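L-glyceraldehyde 3-phosphate reductase (Clostridium beijerinckii, PDB 6HG6) binds NADPH and acts as an aldo-keto reductase that probably reduces aldehydes, furfural among them. Local coordinates at residues A[55-60]-A[303-308]; A[64-69]-A[136-141]. All blocks are in the same frame, centred on the assembly; numbering follows the deposited sequence.

Interaction 1 (A[55-60]-A[303-308]). With NDP (NADPH dihydro-nicotinamide-adenine-dinucleotide phosphate), chain B.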
ATOM      1  N   ASN A  55      15.556  -0.010   7.491  1.00 24.51           N
ATOM      2  CA  ASN A  55      14.650   0.305   8.634  1.00 24.93           C
ATOM      3  C   ASN A  55      13.568  -0.767   8.779  1.00 24.26           C
ATOM      4  O   ASN A  55      12.592  -0.541   9.518  1.00 24.53           O
ATOM      5  CB  ASN A  55      14.068   1.703   8.455  1.00 25.57           C
ATOM      6  CG  ASN A  55      15.135   2.725   8.753  1.00 27.13           C
ATOM      7  OD1 ASN A  55      15.796   3.234   7.843  1.00 29.18           O
ATOM      8  ND2 ASN A  55      15.425   2.915  10.012  1.00 27.38           N
ATOM      9  N   GLY A  56      13.734  -1.901   8.096  1.00 23.22           N
ATOM     10  CA  GLY A  56      12.858  -3.079   8.247  1.00 22.27           C
ATOM     11  C   GLY A  56      11.645  -3.068   7.381  1.00 21.13           C
ATOM     12  O   GLY A  56      10.843  -3.998   7.512  1.00 21.11           O
ATOM     13  N   ILE A  57      11.524  -2.121   6.445  1.00 20.56           N
ATOM     14  CA  ILE A  57      10.416  -2.133   5.468  1.00 19.75           C
ATOM     15  C   ILE A  57      10.749  -3.200   4.424  1.00 19.73           C
ATOM     16  O   ILE A  57      11.662  -3.007   3.606  1.00 20.19           O
ATOM     17  CB  ILE A  57      10.138  -0.765   4.856  1.00 19.61           C
ATOM     18  CG1 ILE A  57       9.812   0.209   5.984  1.00 21.04           C
ATOM     19  CG2 ILE A  57       9.000  -0.913   3.900  1.00 18.46           C
ATOM     20  CD1 ILE A  57       9.775   1.664   5.535  1.00 22.10           C
ATOM     21  N   THR A  58      10.010  -4.309   4.459  1.00 19.46           N
ATOM     22  CA  THR A  58      10.288  -5.467   3.595  1.00 19.71           C
ATOM     23  C   THR A  58       9.326  -5.502   2.421  1.00 19.48           C
ATOM     24  O   THR A  58       9.428  -6.464   1.602  1.00 21.45           O
ATOM     25  CB  THR A  58      10.174  -6.748   4.418  1.00 20.08           C
ATOM     26  OG1 THR A  58       8.879  -6.798   5.032  1.00 20.56           O
ATOM     27  CG2 THR A  58      11.248  -6.808   5.459  1.00 21.13           C
ATOM     28  N   HIS A  59       8.344  -4.622   2.409  1.00 18.51           N
ATOM     29  CA  HIS A  59       7.283  -4.662   1.385  1.00 17.85           C
ATOM     30  C   HIS A  59       7.367  -3.417   0.517  1.00 18.13           C
ATOM     31  O   HIS A  59       7.296  -2.305   1.061  1.00 18.63           O
ATOM     32  CB  HIS A  59       5.931  -4.880   2.024  1.00 17.50           C
ATOM     33  CG  HIS A  59       4.819  -4.805   1.053  1.00 18.24           C
ATOM     34  ND1 HIS A  59       4.956  -5.313  -0.256  1.00 18.31           N
ATOM     35  CD2 HIS A  59       3.548  -4.363   1.167  1.00 18.77           C
ATOM     36  CE1 HIS A  59       3.802  -5.118  -0.890  1.00 18.33           C
ATOM     37  NE2 HIS A  59       2.918  -4.580  -0.038  1.00 19.28           N
ATOM     38  N   PHE A  60       7.587  -3.647  -0.774  1.00 17.76           N
ATOM     39  CA  PHE A  60       7.613  -2.641  -1.848  1.00 18.63           C
ATOM     40  C   PHE A  60       6.378  -2.863  -2.708  1.00 17.84           C
ATOM     41  O   PHE A  60       6.194  -3.966  -3.259  1.00 16.71           O
ATOM     42  CB  PHE A  60       8.922  -2.707  -2.640  1.00 19.61           C
ATOM     43  CG  PHE A  60      10.093  -2.278  -1.803  1.00 20.56           C
ATOM     44  CD1 PHE A  60      10.744  -3.203  -1.013  1.00 22.25           C
ATOM     45  CD2 PHE A  60      10.494  -0.956  -1.735  1.00 22.63           C
ATOM     46  CE1 PHE A  60      11.796  -2.817  -0.198  1.00 23.76           C
ATOM     47  CE2 PHE A  60      11.543  -0.562  -0.915  1.00 23.94           C
ATOM     48  CZ  PHE A  60      12.209  -1.498  -0.161  1.00 24.41           C
ATOM     49  N   SER A 303      14.854  11.049   4.713  1.00 34.44           N
ATOM     50  CA  SER A 303      14.480  11.573   6.051  1.00 35.46           C
ATOM     51  C   SER A 303      12.997  11.287   6.314  1.00 34.25           C
ATOM     52  O   SER A 303      12.641  11.110   7.486  1.00 34.45           O
ATOM     53  CB  SER A 303      14.799  13.049   6.198  1.00 37.65           C
ATOM     54  OG  SER A 303      14.134  13.801   5.195  1.00 38.03           O
ATOM     55  N   GLN A 304      12.142  11.257   5.285  1.00 33.93           N
ATOM     56  CA  GLN A 304      10.696  11.006   5.491  1.00 33.83           C
ATOM     57  C   GLN A 304      10.484   9.567   5.932  1.00 33.01           C
ATOM     58  O   GLN A 304       9.630   9.341   6.789  1.00 33.76           O
ATOM     59  CB  GLN A 304       9.867  11.331   4.263  1.00 33.92           C
ATOM     60  CG  GLN A 304       9.898  12.826   3.982  1.00 36.11           C
ATOM     61  CD  GLN A 304       9.351  13.154   2.619  1.00 36.25           C
ATOM     62  OE1 GLN A 304       9.344  12.307   1.731  1.00 35.81           O
ATOM     63  NE2 GLN A 304       8.971  14.413   2.440  1.00 37.59           N
ATOM     64  N   ILE A 305      11.239   8.622   5.378  1.00 31.54           N
ATOM     65  CA  ILE A 305      11.132   7.215   5.819  1.00 30.49           C
ATOM     66  C   ILE A 305      11.544   7.147   7.299  1.00 32.10           C
ATOM     67  O   ILE A 305      10.826   6.551   8.099  1.00 32.64           O
ATOM     68  CB  ILE A 305      11.994   6.332   4.909  1.00 29.68           C
ATOM     69  CG1 ILE A 305      11.467   6.426   3.476  1.00 29.20           C
ATOM     70  CG2 ILE A 305      11.998   4.894   5.409  1.00 29.04           C
ATOM     71  CD1 ILE A 305      12.234   5.624   2.456  1.00 28.61           C
ATOM     72  N   ILE A 306      12.704   7.677   7.610  1.00 33.52           N
ATOM     73  CA  ILE A 306      13.295   7.604   8.970  1.00 36.66           C
ATOM     74  C   ILE A 306      12.324   8.229   9.988  1.00 39.23           C
ATOM     75  O   ILE A 306      12.108   7.613  11.024  1.00 38.91           O
ATOM     76  CB  ILE A 306      14.695   8.240   8.925  1.00 38.00           C
ATOM     77  CG1 ILE A 306      15.613   7.359   8.075  1.00 36.56           C
ATOM     78  CG2 ILE A 306      15.244   8.442  10.324  1.00 39.87           C
ATOM     79  CD1 ILE A 306      16.908   7.997   7.642  1.00 38.20           C
ATOM     80  N   GLU A 307      11.704   9.376   9.706  1.00 41.81           N
ATOM     81  CA  GLU A 307      10.692   9.961  10.638  1.00 44.14           C
ATOM     82  C   GLU A 307       9.487   9.012  10.740  1.00 42.51           C
ATOM     83  O   GLU A 307       8.930   8.827  11.813  1.00 46.98           O
ATOM     84  CB  GLU A 307      10.206  11.329  10.141  1.00 47.15           C
ATOM     85  CG  GLU A 307       8.915  11.809  10.822  1.00 47.93           C
ATOM     86  CD  GLU A 307       8.531  13.280  10.636  1.00 49.57           C
ATOM     87  OE1 GLU A 307       9.383  14.183  10.970  1.00 50.10           O
ATOM     88  OE2 GLU A 307       7.361  13.529  10.151  1.00 47.74           O
ATOM     89  N   ASN A 308       9.036   8.465   9.645  1.00 39.79           N
ATOM     90  CA  ASN A 308       7.740   7.756   9.646  1.00 38.73           C
ATOM     91  C   ASN A 308       7.842   6.412  10.365  1.00 37.03           C
ATOM     92  O   ASN A 308       6.815   5.988  10.870  1.00 36.44           O
ATOM     93  CB  ASN A 308       7.211   7.509   8.237  1.00 38.65           C
ATOM     94  CG  ASN A 308       6.744   8.754   7.524  1.00 39.51           C
ATOM     95  OD1 ASN A 308       6.687   9.842   8.122  1.00 42.40           O
ATOM     96  ND2 ASN A 308       6.442   8.580   6.234  1.00 38.61           N
TER
HETATM   97  PA  NDP B 401       1.175   9.127   1.677  0.70 32.74           P
HETATM   98  O1A NDP B 401      -0.234   9.528   1.963  0.70 23.24           O
HETATM   99  O2A NDP B 401       2.078   8.459   2.663  0.70 27.82           O
HETATM  100  O5B NDP B 401       1.958  10.358   0.998  0.70 30.48           O
HETATM  101  C5B NDP B 401       3.360  10.203   0.649  0.70 32.03           C
HETATM  102  C4B NDP B 401       3.970  11.561   0.418  0.70 32.06           C
HETATM  103  O4B NDP B 401       3.756  12.360   1.610  0.70 32.09           O
HETATM  104  C3B NDP B 401       5.484  11.607   0.170  0.70 33.54           C
HETATM  105  O3B NDP B 401       5.841  11.460  -1.202  0.70 31.87           O
HETATM  106  C2B NDP B 401       5.824  12.999   0.689  0.70 34.23           C
HETATM  107  O2B NDP B 401       5.445  13.927  -0.323  0.70 38.68           O
HETATM  108  C1B NDP B 401       4.899  13.130   1.893  0.70 33.78           C
HETATM  109  N9A NDP B 401       5.436  12.645   3.159  0.70 34.83           N
HETATM  110  C8A NDP B 401       5.739  11.349   3.499  0.70 35.78           C
HETATM  111  N7A NDP B 401       6.151  11.216   4.735  0.70 35.30           N
HETATM  112  C5A NDP B 401       6.118  12.504   5.248  0.70 34.90           C
HETATM  113  C6A NDP B 401       6.438  13.029   6.515  0.70 36.26           C
HETATM  114  N6A NDP B 401       6.870  12.288   7.532  0.70 36.27           N
HETATM  115  N1A NDP B 401       6.282  14.366   6.700  0.70 38.21           N
HETATM  116  C2A NDP B 401       5.844  15.106   5.671  0.70 38.31           C
HETATM  117  N3A NDP B 401       5.506  14.721   4.442  0.70 37.78           N
HETATM  118  C4A NDP B 401       5.665  13.393   4.290  0.70 37.21           C
HETATM  119  O3  NDP B 401       1.131   8.058   0.464  0.70 32.63           O
HETATM  120  PN  NDP B 401       0.830   8.128  -1.107  0.70 33.41           P
HETATM  121  O1N NDP B 401       2.101   8.525  -1.781  0.70 33.60           O
HETATM  122  O2N NDP B 401      -0.431   8.879  -1.391  0.70 35.28           O
HETATM  123  O5D NDP B 401       0.549   6.567  -1.401  0.70 32.55           O
HETATM  124  C5D NDP B 401       1.470   5.599  -0.834  0.70 29.31           C
HETATM  125  C4D NDP B 401       1.444   4.342  -1.671  0.70 23.55           C
HETATM  126  O4D NDP B 401       0.116   3.790  -1.657  0.70 27.34           O
HETATM  127  C3D NDP B 401       1.732   4.508  -3.161  0.70 25.75           C
HETATM  128  O3D NDP B 401       3.126   4.652  -3.389  0.70 26.41           O
HETATM  129  C2D NDP B 401       1.137   3.199  -3.694  0.70 25.29           C
HETATM  130  O2D NDP B 401       2.029   2.137  -3.479  0.70 21.22           O
HETATM  131  C1D NDP B 401      -0.116   3.037  -2.838  0.70 27.84           C
HETATM  132  N1N NDP B 401      -1.333   3.553  -3.513  0.70 28.84           N
HETATM  133  C2N NDP B 401      -2.298   2.674  -3.942  0.70 30.28           C
HETATM  134  C3N NDP B 401      -3.298   3.041  -4.801  0.70 30.20           C
HETATM  135  C7N NDP B 401      -4.311   2.011  -5.228  0.70 30.62           C
HETATM  136  O7N NDP B 401      -4.182   0.816  -4.902  0.70 25.81           O
HETATM  137  N7N NDP B 401      -5.320   2.440  -5.985  0.70 24.74           N
HETATM  138  C4N NDP B 401      -3.320   4.472  -5.266  0.70 32.33           C
HETATM  139  C5N NDP B 401      -2.364   5.371  -4.585  0.70 31.83           C
HETATM  140  C6N NDP B 401      -1.495   4.912  -3.712  0.70 29.55           C
HETATM  141  P2B NDP B 401       6.313  15.286  -0.441  0.70 39.52           P
HETATM  142  O1X NDP B 401       7.743  15.124   0.034  0.70 39.29           O
HETATM  143  O2X NDP B 401       6.245  15.637  -1.920  0.70 41.67           O
HETATM  144  O3X NDP B 401       5.516  16.247   0.428  0.70 44.74           O

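Interaction 2 (A[64-69]-A[136-141]). With NDP (NADPH dihydro-nicotinamide-adenine-dinucleotide phosphate), chain B; EDO (1,2-ethanediol), chain F.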
ATOM      1  N   ASN A  64       1.340  -1.724 -12.344  1.00 17.07           N
ATOM      2  CA  ASN A  64       1.775  -1.622 -13.747  1.00 17.21           C
ATOM      3  C   ASN A  64       1.971  -0.152 -14.133  1.00 18.19           C
ATOM      4  O   ASN A  64       2.999   0.166 -14.773  1.00 19.66           O
ATOM      5  CB  ASN A  64       0.843  -2.378 -14.697  1.00 17.63           C
ATOM      6  CG  ASN A  64      -0.622  -2.000 -14.681  1.00 17.76           C
ATOM      7  OD1 ASN A  64      -1.050  -1.071 -13.968  1.00 17.29           O
ATOM      8  ND2 ASN A  64      -1.380  -2.720 -15.504  1.00 17.26           N
ATOM      9  N   ASN A  65       1.025   0.709 -13.797  1.00 18.12           N
ATOM     10  CA  ASN A  65       0.946   2.065 -14.365  1.00 20.47           C
ATOM     11  C   ASN A  65       1.653   3.114 -13.507  1.00 20.72           C
ATOM     12  O   ASN A  65       1.589   4.297 -13.912  1.00 21.06           O
ATOM     13  CB  ASN A  65      -0.490   2.451 -14.714  1.00 22.34           C
ATOM     14  CG  ASN A  65      -1.382   2.688 -13.525  1.00 23.82           C
ATOM     15  OD1 ASN A  65      -0.943   2.610 -12.378  1.00 23.39           O
ATOM     16  ND2 ASN A  65      -2.649   2.957 -13.804  1.00 25.10           N
ATOM     17  N   TYR A  66       2.398   2.722 -12.468  1.00 19.62           N
ATOM     18  CA  TYR A  66       3.162   3.710 -11.670  1.00 20.72           C
ATOM     19  C   TYR A  66       4.291   4.309 -12.486  1.00 20.94           C
ATOM     20  O   TYR A  66       4.997   3.588 -13.253  1.00 20.76           O
ATOM     21  CB  TYR A  66       3.718   3.106 -10.387  1.00 21.02           C
ATOM     22  CG  TYR A  66       2.685   2.718  -9.372  1.00 21.76           C
ATOM     23  CD1 TYR A  66       1.349   3.046  -9.526  1.00 22.85           C
ATOM     24  CD2 TYR A  66       3.075   2.210  -8.146  1.00 22.54           C
ATOM     25  CE1 TYR A  66       0.411   2.778  -8.539  1.00 24.04           C
ATOM     26  CE2 TYR A  66       2.142   1.892  -7.168  1.00 24.08           C
ATOM     27  CZ  TYR A  66       0.797   2.172  -7.361  1.00 25.68           C
ATOM     28  OH  TYR A  66      -0.164   1.843  -6.414  1.00 30.43           O
ATOM     29  N   GLY A  67       4.456   5.620 -12.334  1.00 21.44           N
ATOM     30  CA  GLY A  67       5.476   6.433 -13.010  1.00 22.54           C
ATOM     31  C   GLY A  67       5.321   7.879 -12.541  1.00 24.17           C
ATOM     32  O   GLY A  67       5.420   8.149 -11.352  1.00 24.03           O
ATOM     33  N   PRO A  68       4.985   8.837 -13.416  1.00 25.66           N
ATOM     34  CA  PRO A  68       4.778   8.573 -14.815  1.00 25.80           C
ATOM     35  C   PRO A  68       6.022   8.234 -15.605  1.00 27.13           C
ATOM     36  O   PRO A  68       7.094   8.740 -15.320  1.00 26.22           O
ATOM     37  CB  PRO A  68       4.150   9.853 -15.399  1.00 27.60           C
ATOM     38  CG  PRO A  68       4.697  10.908 -14.492  1.00 28.50           C
ATOM     39  CD  PRO A  68       4.717  10.245 -13.125  1.00 27.01           C
ATOM     40  N   VAL A  69       5.351   7.957 -16.712  1.00 29.15           N
ATOM     41  CA  VAL A  69       5.224   7.051 -17.832  1.00 27.69           C
ATOM     42  C   VAL A  69       4.840   5.744 -17.158  1.00 24.55           C
ATOM     43  O   VAL A  69       5.541   5.256 -16.277  1.00 22.41           O
ATOM     44  CB  VAL A  69       6.353   7.114 -18.834  1.00 29.93           C
ATOM     45  CG1 VAL A  69       6.667   5.796 -19.408  1.00 28.61           C
ATOM     46  CG2 VAL A  69       6.054   8.245 -19.796  1.00 31.30           C
ATOM     47  N   TYR A 136      -2.428  -8.026  -7.538  1.00 15.49           N
ATOM     48  CA  TYR A 136      -3.742  -7.440  -7.242  1.00 15.89           C
ATOM     49  C   TYR A 136      -4.570  -7.133  -8.478  1.00 16.10           C
ATOM     50  O   TYR A 136      -4.005  -6.665  -9.470  1.00 16.02           O
ATOM     51  CB  TYR A 136      -3.562  -6.056  -6.644  1.00 16.37           C
ATOM     52  CG  TYR A 136      -3.056  -5.982  -5.232  1.00 16.34           C
ATOM     53  CD1 TYR A 136      -1.705  -5.851  -4.956  1.00 16.46           C
ATOM     54  CD2 TYR A 136      -3.950  -5.888  -4.190  1.00 16.93           C
ATOM     55  CE1 TYR A 136      -1.248  -5.641  -3.670  1.00 17.08           C
ATOM     56  CE2 TYR A 136      -3.517  -5.720  -2.891  1.00 17.94           C
ATOM     57  CZ  TYR A 136      -2.164  -5.575  -2.635  1.00 17.78           C
ATOM     58  OH  TYR A 136      -1.738  -5.394  -1.354  1.00 19.55           O
ATOM     59  N   HIS A 137      -5.872  -7.358  -8.362  1.00 16.48           N
ATOM     60  CA  HIS A 137      -6.860  -6.685  -9.224  1.00 16.62           C
ATOM     61  C   HIS A 137      -6.948  -5.260  -8.630  1.00 17.78           C
ATOM     62  O   HIS A 137      -7.260  -5.102  -7.454  1.00 16.90           O
ATOM     63  CB  HIS A 137      -8.181  -7.422  -9.315  1.00 17.18           C
ATOM     64  CG  HIS A 137      -9.082  -6.821 -10.350  1.00 17.56           C
ATOM     65  ND1 HIS A 137     -10.456  -6.827 -10.244  1.00 19.03           N
ATOM     66  CD2 HIS A 137      -8.783  -6.182 -11.508  1.00 17.77           C
ATOM     67  CE1 HIS A 137     -11.004  -6.255 -11.296  1.00 19.62           C
ATOM     68  NE2 HIS A 137      -9.988  -5.828 -12.109  1.00 19.04           N
ATOM     69  N   HIS A 138      -6.580  -4.263  -9.422  1.00 17.50           N
ATOM     70  CA  HIS A 138      -6.318  -2.887  -8.944  1.00 18.27           C
ATOM     71  C   HIS A 138      -7.593  -2.130  -8.551  1.00 19.30           C
ATOM     72  O   HIS A 138      -7.504  -1.193  -7.756  1.00 19.83           O
ATOM     73  CB  HIS A 138      -5.502  -2.164 -10.011  1.00 18.64           C
ATOM     74  CG  HIS A 138      -4.699  -1.013  -9.515  1.00 19.62           C
ATOM     75  ND1 HIS A 138      -3.741  -0.426 -10.308  1.00 20.05           N
ATOM     76  CD2 HIS A 138      -4.709  -0.334  -8.344  1.00 20.12           C
ATOM     77  CE1 HIS A 138      -3.195   0.572  -9.652  1.00 21.13           C
ATOM     78  NE2 HIS A 138      -3.783   0.667  -8.457  1.00 21.41           N
ATOM     79  N   ARG A 139      -8.736  -2.453  -9.146  1.00 19.74           N
ATOM     80  CA  ARG A 139     -10.017  -1.804  -8.813  1.00 20.49           C
ATOM     81  C   ARG A 139     -11.151  -2.706  -9.296  1.00 21.07           C
ATOM     82  O   ARG A 139     -10.922  -3.588 -10.157  1.00 20.75           O
ATOM     83  CB  ARG A 139     -10.151  -0.430  -9.475  1.00 21.45           C
ATOM     84  CG  ARG A 139      -9.961  -0.453 -10.994  1.00 21.28           C
ATOM     85  CD  ARG A 139     -10.776   0.572 -11.723  1.00 23.16           C
ATOM     86  NE  ARG A 139     -10.343   0.808 -13.109  1.00 23.29           N
ATOM     87  CZ  ARG A 139     -10.692   1.856 -13.822  1.00 25.09           C
ATOM     88  NH1 ARG A 139     -11.523   2.763 -13.334  1.00 27.23           N
ATOM     89  NH2 ARG A 139     -10.242   2.009 -15.054  1.00 25.73           N
ATOM     90  N   MET A 140     -12.348  -2.449  -8.809  1.00 21.56           N
ATOM     91  CA  MET A 140     -13.517  -3.214  -9.263  1.00 22.38           C
ATOM     92  C   MET A 140     -13.832  -2.877 -10.735  1.00 23.08           C
ATOM     93  O   MET A 140     -13.695  -1.725 -11.161  1.00 24.10           O
ATOM     94  CB  MET A 140     -14.725  -2.912  -8.382  1.00 23.60           C
ATOM     95  CG  MET A 140     -14.509  -3.293  -6.931  1.00 23.54           C
ATOM     96  SD  MET A 140     -15.974  -3.089  -5.919  1.00 25.80           S
ATOM     97  CE  MET A 140     -16.109  -1.310  -5.744  1.00 27.05           C
ATOM     98  N   ASP A 141     -14.266  -3.875 -11.488  1.00 23.18           N
ATOM     99  CA  ASP A 141     -14.800  -3.677 -12.844  1.00 24.19           C
ATOM    100  C   ASP A 141     -16.192  -4.275 -12.872  1.00 26.04           C
ATOM    101  O   ASP A 141     -16.352  -5.465 -13.136  1.00 25.94           O
ATOM    102  CB  ASP A 141     -13.929  -4.347 -13.902  1.00 23.19           C
ATOM    103  CG  ASP A 141     -14.472  -4.075 -15.295  1.00 24.54           C
ATOM    104  OD1 ASP A 141     -15.469  -3.322 -15.404  1.00 24.77           O
ATOM    105  OD2 ASP A 141     -13.890  -4.638 -16.254  1.00 24.35           O
TER
HETATM  106  PA  NDP B 401       1.175   9.127   1.677  0.70 32.74           P
HETATM  107  O1A NDP B 401      -0.234   9.528   1.963  0.70 23.24           O
HETATM  108  O2A NDP B 401       2.078   8.459   2.663  0.70 27.82           O
HETATM  109  O5B NDP B 401       1.958  10.358   0.998  0.70 30.48           O
HETATM  110  C5B NDP B 401       3.360  10.203   0.649  0.70 32.03           C
HETATM  111  C4B NDP B 401       3.970  11.561   0.418  0.70 32.06           C
HETATM  112  O4B NDP B 401       3.756  12.360   1.610  0.70 32.09           O
HETATM  113  C3B NDP B 401       5.484  11.607   0.170  0.70 33.54           C
HETATM  114  O3B NDP B 401       5.841  11.460  -1.202  0.70 31.87           O
HETATM  115  C2B NDP B 401       5.824  12.999   0.689  0.70 34.23           C
HETATM  116  O2B NDP B 401       5.445  13.927  -0.323  0.70 38.68           O
HETATM  117  C1B NDP B 401       4.899  13.130   1.893  0.70 33.78           C
HETATM  118  N9A NDP B 401       5.436  12.645   3.159  0.70 34.83           N
HETATM  119  C8A NDP B 401       5.739  11.349   3.499  0.70 35.78           C
HETATM  120  N7A NDP B 401       6.151  11.216   4.735  0.70 35.30           N
HETATM  121  C5A NDP B 401       6.118  12.504   5.248  0.70 34.90           C
HETATM  122  C6A NDP B 401       6.438  13.029   6.515  0.70 36.26           C
HETATM  123  N6A NDP B 401       6.870  12.288   7.532  0.70 36.27           N
HETATM  124  N1A NDP B 401       6.282  14.366   6.700  0.70 38.21           N
HETATM  125  C2A NDP B 401       5.844  15.106   5.671  0.70 38.31           C
HETATM  126  N3A NDP B 401       5.506  14.721   4.442  0.70 37.78           N
HETATM  127  C4A NDP B 401       5.665  13.393   4.290  0.70 37.21           C
HETATM  128  O3  NDP B 401       1.131   8.058   0.464  0.70 32.63           O
HETATM  129  PN  NDP B 401       0.830   8.128  -1.107  0.70 33.41           P
HETATM  130  O1N NDP B 401       2.101   8.525  -1.781  0.70 33.60           O
HETATM  131  O2N NDP B 401      -0.431   8.879  -1.391  0.70 35.28           O
HETATM  132  O5D NDP B 401       0.549   6.567  -1.401  0.70 32.55           O
HETATM  133  C5D NDP B 401       1.470   5.599  -0.834  0.70 29.31           C
HETATM  134  C4D NDP B 401       1.444   4.342  -1.671  0.70 23.55           C
HETATM  135  O4D NDP B 401       0.116   3.790  -1.657  0.70 27.34           O
HETATM  136  C3D NDP B 401       1.732   4.508  -3.161  0.70 25.75           C
HETATM  137  O3D NDP B 401       3.126   4.652  -3.389  0.70 26.41           O
HETATM  138  C2D NDP B 401       1.137   3.199  -3.694  0.70 25.29           C
HETATM  139  O2D NDP B 401       2.029   2.137  -3.479  0.70 21.22           O
HETATM  140  C1D NDP B 401      -0.116   3.037  -2.838  0.70 27.84           C
HETATM  141  N1N NDP B 401      -1.333   3.553  -3.513  0.70 28.84           N
HETATM  142  C2N NDP B 401      -2.298   2.674  -3.942  0.70 30.28           C
HETATM  143  C3N NDP B 401      -3.298   3.041  -4.801  0.70 30.20           C
HETATM  144  C7N NDP B 401      -4.311   2.011  -5.228  0.70 30.62           C
HETATM  145  O7N NDP B 401      -4.182   0.816  -4.902  0.70 25.81           O
HETATM  146  N7N NDP B 401      -5.320   2.440  -5.985  0.70 24.74           N
HETATM  147  C4N NDP B 401      -3.320   4.472  -5.266  0.70 32.33           C
HETATM  148  C5N NDP B 401      -2.364   5.371  -4.585  0.70 31.83           C
HETATM  149  C6N NDP B 401      -1.495   4.912  -3.712  0.70 29.55           C
HETATM  150  P2B NDP B 401       6.313  15.286  -0.441  0.70 39.52           P
HETATM  151  O1X NDP B 401       7.743  15.124   0.034  0.70 39.29           O
HETATM  152  O2X NDP B 401       6.245  15.637  -1.920  0.70 41.67           O
HETATM  153  O3X NDP B 401       5.516  16.247   0.428  0.70 44.74           O
HETATM  154  C1  EDO F 405       7.782  10.207 -10.894  1.00 34.57           C
HETATM  155  O1  EDO F 405       9.138  10.361 -10.727  1.00 31.96           O
HETATM  156  C2  EDO F 405       6.988  10.885  -9.866  1.00 35.95           C
HETATM  157  O2  EDO F 405       5.778  10.204  -9.676  1.00 36.82           O
HETATM  158  O   HOH W   1      -3.552  -0.939 -13.035  1.00 19.13           O
HETATM  159  O   HOH W   2      -2.864   3.368  -7.663  1.00 40.19           O

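Interaction 1 (A[55-60]-A[303-308])
Ile57 and Ile305 make the tight part of this contact. The CD1 methyl of Ile57 meets the CG2 branch of Ile305 at 3.9 Å, with no polar bond between them. Ile57 has CG1 anti to its carbonyl carbon (chi1 -58°) and an extended chain beyond, which sends CD1 toward the helix. Phe30 of the first barrel strand packs against both isoleucines, so this side is buried. The other side is looser. There Asn55 passes Ile306 near the surface, and Ile306 is exposed.

The segments belong to a TIM barrel. Residues 55-60 lead from helix 42-54 into strand 59-61. Gly56, with positive phi, is the C-prime residue of the Schellman motif that ends this helix. Helix 302-308 follows the last barrel strand, 294-297.

Three polar side chains of the helix, Gln304, Glu307 and Asn308, turn to NADPH instead. Asn308 ND2 donates to N7A at 3.0 Å; its OD1 also faces N6A, in a bond modelled so short that its length is doubtful. Glu307 OE2 takes a nearly straight bond from the same N6A (2.9 Å, 176°). Gln304 NE2 donates to O1X of the 2'-phosphate (2.8 Å, 168°), the group that sets NADPH apart from NADH. Ser300 N bonds Gln304 OE1 and so steadies that amide.

Interaction 2 (A[64-69]-A[136-141])
Tyr66 and His138 meet in what is probably the active site, at the C-terminal ends of the TIM-barrel strands. They probably correspond to the tyrosine and histidine of the catalytic tetrad known in aldo-keto reductases, with Asp61 and Lys97 as the likely other two.

The two side chains meet without a direct bond. Tyr66 OH lies 4.3 Å from His138 NE2. A water joins them: it is 3.0 Å from His138 NE2 and makes a weak hydrogen bond to Tyr66 OH at 3.3 Å. It sits at the edge of the tyrosine ring, in its plane. In relatives the substrate carbonyl oxygen is held between the corresponding tyrosine and histidine, so the water probably marks that place. His138 has CG anti to its backbone N (chi1 -157°), which carries the imidazole across to the loop.

A second water ties the other nitrogen of the ring. It donates to Asn64 OD1 at 2.7 Å and is bonded to His138 ND1 at 2.8 Å. With a water at each nitrogen, the imidazole is probably restrained in its rotation. Asn65 OD1 approaches the ring edge, 4.1 Å from His138 CE1, with the amide and ring planes 63° apart. Its ND2 is bonded to Lys101 O.

NADPH lies against both side chains. Tyr66 OH is 3.3 Å from C2D of the ribose, and His138 NE2 is 3.4 Å from N7N of the nicotinamide amide. Lys97 NZ is hydrogen-bonded to Tyr66 OH.

Residues 64-69 form the loop between strand 59-61 and helix 72-85. Residues 136-141 begin with the last two residues of strand 132-137 and run on into the loop after it. Strand 93-98 runs between these two barrel strands, while His137 packs on helix 146-158.

One segment of each interaction flanks or enters barrel strand 59-61. Residues 55-60 run into it, and residues 64-69 follow it, so interaction 2 is nested within the chain loop closed by interaction 1. Their centres are about 23 Å apart, on opposite sides of the chain's centre. Interaction 1 is partly buried, and its protein-protein contact is mainly apolar. Interaction 2 is buried, yet polar and linked by water. NADPH spans the two. Residues 303-308 hold its adenine and 2'-phosphate by direct hydrogen bonds. Tyr66 and His138 lie close to its ribose and nicotinamide end, where reduction is expected to take place.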